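Local structure of MFP2b (Ascaris suum, 2BJR) at residues 140-145 against 149-154; 212-217 against 284-289. The protein binds zinc and enhances the polymerization of major sperm protein (MSP) that drives amoeboid motility of nematode sperm. One frame throughout, in Å; residues are numbered along the deposited sequence.

Contact 1 of 2, residues 140-145 against 149-154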
loop_
_atom_site.group_PDB
_atom_site.type_symbol
_atom_site.label_atom_id
_atom_site.label_comp_id
_atom_site.label_asym_id
_atom_site.label_seq_id
_atom_site.Cartn_x
_atom_site.Cartn_y
_atom_site.Cartn_z
ATOM N N ILE A 140 -16.919 -10.372 -19.700
ATOM C CA ILE A 140 -17.619 -9.984 -18.482
ATOM C C ILE A 140 -16.552 -9.832 -17.414
ATOM O O ILE A 140 -15.668 -10.693 -17.274
ATOM C CB ILE A 140 -18.639 -11.033 -18.064
ATOM C CG1 ILE A 140 -19.750 -11.118 -19.103
ATOM C CG2 ILE A 140 -19.231 -10.749 -16.683
ATOM C CD1 ILE A 140 -20.615 -12.272 -18.876
ATOM N N ALA A 141 -16.654 -8.747 -16.661
ATOM C CA ALA A 141 -15.858 -8.521 -15.459
ATOM C C ALA A 141 -16.648 -8.860 -14.184
ATOM O O ALA A 141 -17.801 -8.518 -14.044
ATOM C CB ALA A 141 -15.366 -7.086 -15.399
ATOM N N ARG A 142 -15.999 -9.502 -13.242
ATOM C CA ARG A 142 -16.616 -9.903 -12.022
ATOM C C ARG A 142 -15.803 -9.419 -10.830
ATOM O O ARG A 142 -14.578 -9.522 -10.826
ATOM C CB ARG A 142 -16.646 -11.405 -11.925
ATOM C CG ARG A 142 -17.684 -12.003 -12.810
ATOM C CD ARG A 142 -17.599 -13.511 -12.746
ATOM N NE ARG A 142 -18.755 -14.095 -13.419
ATOM C CZ ARG A 142 -18.813 -14.346 -14.712
ATOM N NH1 ARG A 142 -17.791 -14.067 -15.493
ATOM N NH2 ARG A 142 -19.916 -14.870 -15.238
ATOM N N PHE A 143 -16.522 -8.958 -9.820
ATOM C CA PHE A 143 -15.939 -8.392 -8.605
ATOM C C PHE A 143 -16.627 -8.968 -7.398
ATOM O O PHE A 143 -17.865 -8.974 -7.334
ATOM C CB PHE A 143 -16.094 -6.865 -8.609
ATOM C CG PHE A 143 -15.539 -6.205 -9.841
ATOM C CD1 PHE A 143 -16.318 -6.066 -10.982
ATOM C CD2 PHE A 143 -14.232 -5.758 -9.878
ATOM C CE1 PHE A 143 -15.802 -5.479 -12.113
ATOM C CE2 PHE A 143 -13.710 -5.203 -11.006
ATOM C CZ PHE A 143 -14.472 -5.046 -12.112
ATOM N N SER A 144 -15.862 -9.467 -6.436
ATOM C CA SER A 144 -16.462 -10.082 -5.261
ATOM C C SER A 144 -16.401 -9.105 -4.073
ATOM O O SER A 144 -15.367 -8.498 -3.833
ATOM C CB SER A 144 -15.785 -11.417 -4.930
ATOM O OG SER A 144 -14.377 -11.322 -4.821
ATOM N N HIS A 145 -17.495 -8.982 -3.328
ATOM C CA HIS A 145 -17.505 -8.104 -2.153
ATOM C C HIS A 145 -18.782 -8.329 -1.369
ATOM O O HIS A 145 -19.817 -8.656 -1.977
ATOM C CB HIS A 145 -17.517 -6.668 -2.616
ATOM C CG HIS A 145 -18.739 -6.300 -3.393
ATOM N ND1 HIS A 145 -19.746 -5.544 -2.841
ATOM C CD2 HIS A 145 -19.141 -6.608 -4.656
ATOM C CE1 HIS A 145 -20.711 -5.391 -3.731
ATOM N NE2 HIS A 145 -20.374 -6.030 -4.840
ATOM N N VAL A 149 -21.346 -11.025 -5.833
ATOM C CA VAL A 149 -20.520 -10.832 -7.019
ATOM C C VAL A 149 -21.156 -9.808 -7.976
ATOM O O VAL A 149 -22.328 -9.931 -8.314
ATOM C CB VAL A 149 -20.303 -12.160 -7.749
ATOM C CG1 VAL A 149 -19.528 -11.910 -9.053
ATOM C CG2 VAL A 149 -19.573 -13.137 -6.823
ATOM N N ASP A 150 -20.420 -8.776 -8.377
ATOM C CA ASP A 150 -20.876 -7.894 -9.452
ATOM C C ASP A 150 -20.470 -8.471 -10.773
ATOM O O ASP A 150 -19.419 -9.106 -10.873
ATOM C CB ASP A 150 -20.239 -6.509 -9.408
ATOM C CG ASP A 150 -20.362 -5.850 -8.105
ATOM O OD1 ASP A 150 -21.423 -5.961 -7.399
ATOM O OD2 ASP A 150 -19.382 -5.168 -7.708
ATOM N N GLU A 151 -21.294 -8.263 -11.796
ATOM C CA GLU A 151 -20.912 -8.538 -13.157
ATOM C C GLU A 151 -21.157 -7.309 -13.990
ATOM O O GLU A 151 -22.257 -6.771 -13.983
ATOM C CB GLU A 151 -21.731 -9.674 -13.779
ATOM C CG GLU A 151 -21.746 -10.975 -13.011
ATOM C CD GLU A 151 -22.133 -12.155 -13.903
ATOM O OE1 GLU A 151 -22.887 -11.990 -14.893
ATOM O OE2 GLU A 151 -21.619 -13.254 -13.626
ATOM N N VAL A 152 -20.139 -6.890 -14.722
ATOM C CA VAL A 152 -20.190 -5.685 -15.515
ATOM C C VAL A 152 -19.595 -5.999 -16.880
ATOM O O VAL A 152 -18.608 -6.712 -16.989
ATOM C CB VAL A 152 -19.453 -4.528 -14.817
ATOM C CG1 VAL A 152 -19.573 -3.256 -15.618
ATOM C CG2 VAL A 152 -20.053 -4.318 -13.444
ATOM N N SER A 153 -20.224 -5.491 -17.924
ATOM C CA SER A 153 -19.675 -5.639 -19.261
ATOM C C SER A 153 -19.976 -4.438 -20.124
ATOM O O SER A 153 -20.657 -3.490 -19.692
ATOM C CB SER A 153 -20.234 -6.911 -19.904
ATOM O OG SER A 153 -21.621 -6.731 -20.119
ATOM N N GLY A 154 -19.434 -4.451 -21.338
ATOM C CA GLY A 154 -19.668 -3.388 -22.288
ATOM C C GLY A 154 -18.940 -2.119 -21.944
ATOM O O GLY A 154 -17.836 -2.144 -21.369
#
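Arg142 and Glu151 reach out side by side from neighbouring strands of an antiparallel beta hairpin, 140-145 with 149-153, whose second strand forms one edge of a four-stranded sheet within this chain. They are a non-hydrogen-bonded pair, and their side chains leave the same face. The Arg142 chain runs extended from CG to NE, with CG anti to the carbonyl carbon, which brings the guanidinium level with the Glu151 carboxylate. The salt bridge joins Arg142 NH2 to Glu151 OE2 at 2.8 Å, and Arg142 NE lies 3.0 Å from the same OE2, so one oxygen meets two nitrogens while the two flat groups stand almost perpendicular (89°). Ile140 CG2 sits over one guanidinium face, offset toward its rim, and also touches Glu151 CB at 4.0 Å. Farther along, Val149 CG1 packs obliquely against Arg142 CB; Pro61 of strand 55-62 touches both residues.

The other face carries Ala141, Phe143, Asp150 and Val152. The Phe143 ring rises from this face among Trp122, Ile120 and Met160, with Asp150 CB at its edge. Backbone bonds tie the two hydrogen-bonded pairs, Ala141 with Val152 and Phe143 with Asp150; the shortest include Ala141 N to Val152 O (2.8 Å). The Arg142 and Glu151 CA atoms add C-H...O contacts to Asp150 O and Ala141 O.

Near the turn, His145 swings back to Asp150 because its CG lies between backbone N and carbonyl carbon (chi1 63°). Ring and carboxylate are inclined at 49°: His145 NE2 donates to Asp150 OD1 at 2.8 Å, the oxygen lying close to the imidazole plane but the nitrogen standing above the carboxylate plane.

Contact 2 of 2, residues 212-217 against 284-289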
loop_
_atom_site.group_PDB
_atom_site.type_symbol
_atom_site.label_atom_id
_atom_site.label_comp_id
_atom_site.label_asym_id
_atom_site.label_seq_id
_atom_site.Cartn_x
_atom_site.Cartn_y
_atom_site.Cartn_z
ATOM N N ARG A 212 11.776 9.251 9.223
ATOM C CA ARG A 212 12.097 9.219 10.641
ATOM C C ARG A 212 11.272 10.216 11.438
ATOM O O ARG A 212 11.051 11.327 10.982
ATOM C CB ARG A 212 13.572 9.566 10.854
ATOM C CG ARG A 212 14.009 9.386 12.316
ATOM C CD ARG A 212 15.516 9.200 12.486
ATOM N NE ARG A 212 16.282 10.249 11.806
ATOM C CZ ARG A 212 17.559 10.584 12.073
ATOM N NH1 ARG A 212 18.212 10.042 13.067
ATOM N NH2 ARG A 212 18.173 11.499 11.337
ATOM N N ALA A 213 10.778 9.801 12.593
ATOM C CA ALA A 213 10.026 10.622 13.483
ATOM C C ALA A 213 10.785 11.939 13.710
ATOM O O ALA A 213 11.937 11.889 14.152
ATOM C CB ALA A 213 9.811 9.930 14.761
ATOM N N LEU A 214 10.123 13.071 13.400
ATOM C CA LEU A 214 10.650 14.424 13.591
ATOM C C LEU A 214 11.911 14.726 12.776
ATOM O O LEU A 214 12.574 15.772 12.982
ATOM C CB LEU A 214 10.914 14.713 15.088
ATOM C CG LEU A 214 9.795 14.604 16.104
ATOM C CD1 LEU A 214 10.165 15.101 17.503
ATOM C CD2 LEU A 214 8.570 15.338 15.557
ATOM N N GLY A 215 12.277 13.819 11.871
ATOM C CA GLY A 215 13.539 13.944 11.136
ATOM C C GLY A 215 14.816 13.865 11.949
ATOM O O GLY A 215 15.856 14.400 11.542
ATOM N N ARG A 216 14.764 13.236 13.112
ATOM C CA ARG A 216 15.918 13.175 13.997
ATOM C C ARG A 216 15.734 12.085 15.033
ATOM O O ARG A 216 14.654 11.537 15.194
ATOM C CB ARG A 216 16.096 14.547 14.710
ATOM C CG ARG A 216 14.873 15.009 15.565
ATOM C CD ARG A 216 15.269 16.069 16.568
ATOM N NE ARG A 216 14.199 16.723 17.312
ATOM C CZ ARG A 216 13.616 16.246 18.390
ATOM N NH1 ARG A 216 13.948 15.068 18.866
ATOM N NH2 ARG A 216 12.676 16.969 19.004
ATOM N N SER A 217 16.784 11.770 15.773
ATOM C CA SER A 217 16.623 10.937 16.957
ATOM C C SER A 217 15.677 11.626 17.985
ATOM O O SER A 217 15.695 12.848 18.191
ATOM C CB SER A 217 18.002 10.588 17.590
ATOM O OG SER A 217 18.848 9.918 16.630
ATOM N N TYR A 284 7.901 16.351 2.860
ATOM C CA TYR A 284 7.414 16.015 4.191
ATOM C C TYR A 284 8.012 16.947 5.235
ATOM O O TYR A 284 9.166 17.360 5.103
ATOM C CB TYR A 284 7.844 14.597 4.594
ATOM C CG TYR A 284 7.115 13.486 3.882
ATOM C CD1 TYR A 284 7.808 12.511 3.206
ATOM C CD2 TYR A 284 5.730 13.414 3.901
ATOM C CE1 TYR A 284 7.151 11.431 2.576
ATOM C CE2 TYR A 284 5.068 12.402 3.209
ATOM C CZ TYR A 284 5.773 11.406 2.576
ATOM O OH TYR A 284 5.075 10.389 1.916
ATOM N N ASP A 285 7.258 17.179 6.298
ATOM C CA ASP A 285 7.744 17.804 7.514
ATOM C C ASP A 285 6.789 17.481 8.644
ATOM O O ASP A 285 5.635 17.158 8.399
ATOM C CB ASP A 285 7.719 19.319 7.324
ATOM C CG ASP A 285 8.604 20.053 8.315
ATOM O OD1 ASP A 285 9.412 19.431 9.069
ATOM O OD2 ASP A 285 8.501 21.290 8.345
ATOM N N TRP A 286 7.247 17.564 9.876
ATOM C CA TRP A 286 6.411 17.251 11.025
ATOM C C TRP A 286 5.948 18.570 11.554
ATOM O O TRP A 286 6.775 19.473 11.727
ATOM C CB TRP A 286 7.172 16.448 12.069
ATOM C CG TRP A 286 7.591 15.107 11.542
ATOM C CD1 TRP A 286 8.628 14.841 10.674
ATOM C CD2 TRP A 286 6.986 13.861 11.833
ATOM N NE1 TRP A 286 8.700 13.493 10.425
ATOM C CE2 TRP A 286 7.699 12.863 11.114
ATOM C CE3 TRP A 286 5.900 13.470 12.615
ATOM C CZ2 TRP A 286 7.366 11.520 11.170
ATOM C CZ3 TRP A 286 5.574 12.116 12.650
ATOM C CH2 TRP A 286 6.336 11.161 11.956
ATOM N N LYS A 287 4.642 18.706 11.735
ATOM C CA LYS A 287 4.026 19.989 12.131
ATOM C C LYS A 287 3.217 19.830 13.401
ATOM O O LYS A 287 2.630 18.762 13.623
ATOM C CB LYS A 287 3.099 20.498 11.031
ATOM C CG LYS A 287 3.754 20.750 9.687
ATOM C CD LYS A 287 4.809 21.906 9.832
ATOM C CE LYS A 287 5.227 22.455 8.477
ATOM N NZ LYS A 287 6.521 23.216 8.591
ATOM N N PRO A 288 3.182 20.876 14.258
ATOM C CA PRO A 288 2.366 20.852 15.464
ATOM C C PRO A 288 0.941 20.600 15.081
ATOM O O PRO A 288 0.481 21.072 14.038
ATOM C CB PRO A 288 2.576 22.267 16.093
ATOM C CG PRO A 288 3.931 22.708 15.581
ATOM C CD PRO A 288 3.945 22.143 14.151
ATOM N N PHE A 289 0.256 19.859 15.931
ATOM C CA PHE A 289 -1.092 19.415 15.664
ATOM C C PHE A 289 -2.057 20.569 15.206
ATOM O O PHE A 289 -2.826 20.383 14.268
ATOM C CB PHE A 289 -1.639 18.655 16.878
ATOM C CG PHE A 289 -3.001 18.080 16.664
ATOM C CD1 PHE A 289 -3.170 16.731 16.344
ATOM C CD2 PHE A 289 -4.143 18.857 16.812
ATOM C CE1 PHE A 289 -4.420 16.198 16.158
ATOM C CE2 PHE A 289 -5.415 18.301 16.605
ATOM C CZ PHE A 289 -5.541 16.978 16.255
#
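Trp286 lays one face of its indole over the peptide that links Ala213 to Leu214. Leu214 N stands 3.2 Å above the ring plane, toward the rim, and its N-H is directed at the indole, nearest CE2, in a geometry resembling an N-H...pi contact. Ala213 CA covers the benzo end of the same face, 3.6 Å from Trp286 CZ2. The ring reaches there because its CG is anti to the carbonyl carbon (chi1 -64°) on a side chain that already leaves strand 282-288 toward the loop.

Leu214 starts out pointing away, but its branch curls back: CD2 meets Trp286 CB at 3.9 Å, the two side chains crossing at about a right angle. Val316 of strand 313-319 touches Ala213, Leu214 and Trp286 alike, while Leu357 and Val230 also pack on the tryptophan, which is buried. At the pyrrole end Arg212 O lies 3.2 Å from Trp286 NE1. Arg212 O also accepts a hydrogen bond from Gly215 N, 2.9 Å away. Arg212 and Arg216 form salt bridges with Asp227 and Glu323, respectively.

The backbone angles of Ala213 and Leu214, with the bond from Gly215 N to Arg212 O, are those of a type II beta turn, here with its central peptide covered by the face of a tryptophan from a strand.

In the fold
Contact 1 closes before contact 2 opens, and the two lie on opposite sides of the chain's centre, their centres about 44 Å apart and their nearest atoms about 28 Å. They belong to different cytosolic motility protein regions of the chain, the first and the second, and share no sheet. Contact 1 is local, pairing adjacent strands of a four-stranded antiparallel sheet. Contact 2 joins parts 67 residues apart: the loop between strands 209-210 and 229-235 of one sheet, and strand 282-288 of another, so it ties two sheets of the second half together. The zinc-binding cysteines, Cys174, Cys176 and Cys179, fall between the contacts along the chain, yet both contacts lie away from the metal.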